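Local coordinates for protein leucine aminopeptidase 2 (Saccharomyces cerevisiae, PDB 2XPZ) that preferentially cleaves di- and tripeptides as a zinc-dependent M1-family aminopeptidase, and has low epoxide hydrolase activity in vitro, at residues A[166-171]-A[195-200]. Numbering follows the deposited sequence.
Sequences TFTASI and RFEQKV
Ser170 OG stands beside its own backbone N (chi1 -74°), and the Arg195 chain is extended from CG to NE; together these torsions bring the hydroxyl and the guanidinium into contact. The two residues are a non-hydrogen-bonded pair of an antiparallel ladder in the large mixed sheet of the M1 N-terminal domain. Strand 165-172 lies between strands 28-40 and 193-199, running parallel to the first and antiparallel to the second. The short segments have an angle of 177° between their N-to-C directions, with axes 4.6 Å apart at closest approach.

Four backbone bonds join the segments in two reciprocal pairs. Phe167 N reaches Gln198 O at 3.0 Å. The return bond, Gln198 N to Phe167 O, is 2.8 Å long. Ala169 and Phe196 repeat the exchange, with Phe196 N to Ala169 O at 2.8 Å.

Phe167, Ala169, Phe196 and Gln198 share the face turned to strand 177-179 and nearby loops. Ile171 brings CD1 obliquely to the Phe196 ring, 3.8 Å from CE2, and Phe179 meets the same ring. CB of Phe167 touches CB of Gln198 at 3.6 Å. Beyond this, the Gln198 amide turns away from strand 165-172, and its NE2 bonds to Ser180 O and Asn280 OD1.

Thr168, Ser170, Arg195 and Glu197 are on the other face, where the Thr168 and Glu197 side chains lie side by side and point the same way. The Ser170 OG to Arg195 contact is not a hydrogen bond, because the angles are poor. The oxygen sits above the centre of the guanidinium, 3.0 Å from Arg195 CZ.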
loop_
_atom_site.group_PDB
_atom_site.type_symbol
_atom_site.label_atom_id
_atom_site.label_comp_id
_atom_site.label_asym_id
_atom_site.label_seq_id
_atom_site.Cartn_x
_atom_site.Cartn_y
_atom_site.Cartn_z
ATOM N N THR A 166 -7.245 -16.305 -13.852
ATOM C CA THR A 166 -8.140 -15.321 -14.421
ATOM C C THR A 166 -9.387 -15.321 -13.553
ATOM O O THR A 166 -9.582 -16.212 -12.735
ATOM C CB THR A 166 -8.440 -15.584 -15.904
ATOM O OG1 THR A 166 -9.105 -16.839 -16.058
ATOM C CG2 THR A 166 -7.160 -15.633 -16.681
ATOM N N PHE A 167 -10.213 -14.303 -13.696
ATOM C CA PHE A 167 -11.388 -14.189 -12.845
ATOM C C PHE A 167 -12.564 -13.660 -13.620
ATOM O O PHE A 167 -12.430 -12.965 -14.608
ATOM C CB PHE A 167 -11.143 -13.218 -11.695
ATOM C CG PHE A 167 -10.717 -13.865 -10.429
ATOM C CD1 PHE A 167 -9.383 -14.079 -10.177
ATOM C CD2 PHE A 167 -11.639 -14.213 -9.470
ATOM C CE1 PHE A 167 -8.984 -14.645 -9.005
ATOM C CE2 PHE A 167 -11.237 -14.783 -8.294
ATOM C CZ PHE A 167 -9.912 -14.994 -8.062
ATOM N N THR A 168 -13.735 -13.949 -13.110
ATOM C CA THR A 168 -14.941 -13.455 -13.707
ATOM C C THR A 168 -15.819 -13.318 -12.463
ATOM O O THR A 168 -15.727 -14.132 -11.559
ATOM C CB THR A 168 -15.378 -14.410 -14.905
ATOM O OG1 THR A 168 -16.471 -13.858 -15.641
ATOM C CG2 THR A 168 -15.700 -15.802 -14.460
ATOM N N ALA A 169 -16.569 -12.233 -12.330
ATOM C CA ALA A 169 -17.272 -12.014 -11.067
ATOM C C ALA A 169 -18.631 -11.370 -11.260
ATOM O O ALA A 169 -18.745 -10.341 -11.928
ATOM C CB ALA A 169 -16.437 -11.164 -10.125
ATOM N N SER A 170 -19.649 -11.977 -10.652
ATOM C CA SER A 170 -21.007 -11.455 -10.627
ATOM C C SER A 170 -21.327 -11.083 -9.204
ATOM O O SER A 170 -21.448 -11.948 -8.348
ATOM C CB SER A 170 -21.998 -12.520 -11.083
ATOM O OG SER A 170 -21.907 -12.711 -12.481
ATOM N N ILE A 171 -21.463 -9.796 -8.952
ATOM C CA ILE A 171 -21.717 -9.315 -7.609
ATOM C C ILE A 171 -23.019 -8.535 -7.602
ATOM O O ILE A 171 -23.209 -7.626 -8.413
ATOM C CB ILE A 171 -20.564 -8.414 -7.105
ATOM C CG1 ILE A 171 -19.248 -9.175 -7.166
ATOM C CG2 ILE A 171 -20.836 -7.924 -5.695
ATOM C CD1 ILE A 171 -18.067 -8.291 -7.324
ATOM N N ARG A 195 -21.200 -7.175 -13.217
ATOM C CA ARG A 195 -20.408 -8.265 -13.798
ATOM C C ARG A 195 -19.070 -7.780 -14.326
ATOM O O ARG A 195 -19.001 -6.818 -15.082
ATOM C CB ARG A 195 -21.199 -8.985 -14.910
ATOM C CG ARG A 195 -22.075 -10.134 -14.395
ATOM C CD ARG A 195 -23.189 -10.525 -15.336
ATOM N NE ARG A 195 -24.157 -11.367 -14.640
ATOM C CZ ARG A 195 -24.091 -12.693 -14.586
ATOM N NH1 ARG A 195 -23.104 -13.331 -15.204
ATOM N NH2 ARG A 195 -25.013 -13.379 -13.919
ATOM N N PHE A 196 -18.005 -8.454 -13.927
ATOM C CA PHE A 196 -16.669 -8.039 -14.320
ATOM C C PHE A 196 -15.809 -9.194 -14.826
ATOM O O PHE A 196 -16.051 -10.362 -14.514
ATOM C CB PHE A 196 -15.962 -7.412 -13.132
ATOM C CG PHE A 196 -16.821 -6.513 -12.319
ATOM C CD1 PHE A 196 -16.838 -5.162 -12.565
ATOM C CD2 PHE A 196 -17.581 -7.017 -11.287
ATOM C CE1 PHE A 196 -17.596 -4.334 -11.811
ATOM C CE2 PHE A 196 -18.343 -6.191 -10.523
ATOM C CZ PHE A 196 -18.357 -4.846 -10.785
ATOM N N GLU A 197 -14.788 -8.843 -15.595
ATOM C CA GLU A 197 -13.813 -9.802 -16.080
ATOM C C GLU A 197 -12.418 -9.360 -15.691
ATOM O O GLU A 197 -12.054 -8.203 -15.887
ATOM C CB GLU A 197 -13.868 -9.871 -17.598
ATOM C CG GLU A 197 -14.744 -10.965 -18.125
ATOM C CD GLU A 197 -14.722 -11.056 -19.628
ATOM O OE1 GLU A 197 -14.289 -10.091 -20.292
ATOM O OE2 GLU A 197 -15.144 -12.105 -20.139
ATOM N N GLN A 198 -11.642 -10.288 -15.144
ATOM C CA GLN A 198 -10.204 -10.103 -14.988
ATOM C C GLN A 198 -9.484 -11.038 -15.954
ATOM O O GLN A 198 -9.271 -12.204 -15.640
ATOM C CB GLN A 198 -9.772 -10.405 -13.557
ATOM C CG GLN A 198 -8.319 -10.090 -13.306
ATOM C CD GLN A 198 -7.966 -8.724 -13.815
ATOM O OE1 GLN A 198 -7.535 -8.562 -14.951
ATOM N NE2 GLN A 198 -8.177 -7.719 -12.985
ATOM N N LYS A 199 -9.130 -10.522 -17.132
ATOM C CA LYS A 199 -8.545 -11.309 -18.230
ATOM C C LYS A 199 -7.088 -11.704 -18.002
ATOM O O LYS A 199 -6.561 -12.590 -18.681
ATOM C CB LYS A 199 -8.650 -10.542 -19.551
ATOM C CG LYS A 199 -10.018 -10.559 -20.180
ATOM C CD LYS A 199 -10.072 -9.678 -21.416
ATOM C CE LYS A 199 -9.502 -8.297 -21.123
ATOM N NZ LYS A 199 -8.064 -8.192 -21.518
ATOM N N VAL A 200 -6.444 -11.032 -17.056
ATOM C CA VAL A 200 -5.081 -11.341 -16.678
ATOM C C VAL A 200 -5.078 -12.163 -15.387
ATOM O O VAL A 200 -5.895 -11.940 -14.503
ATOM C CB VAL A 200 -4.266 -10.059 -16.482
ATOM C CG1 VAL A 200 -2.850 -10.398 -16.061
ATOM C CG2 VAL A 200 -4.258 -9.227 -17.757
#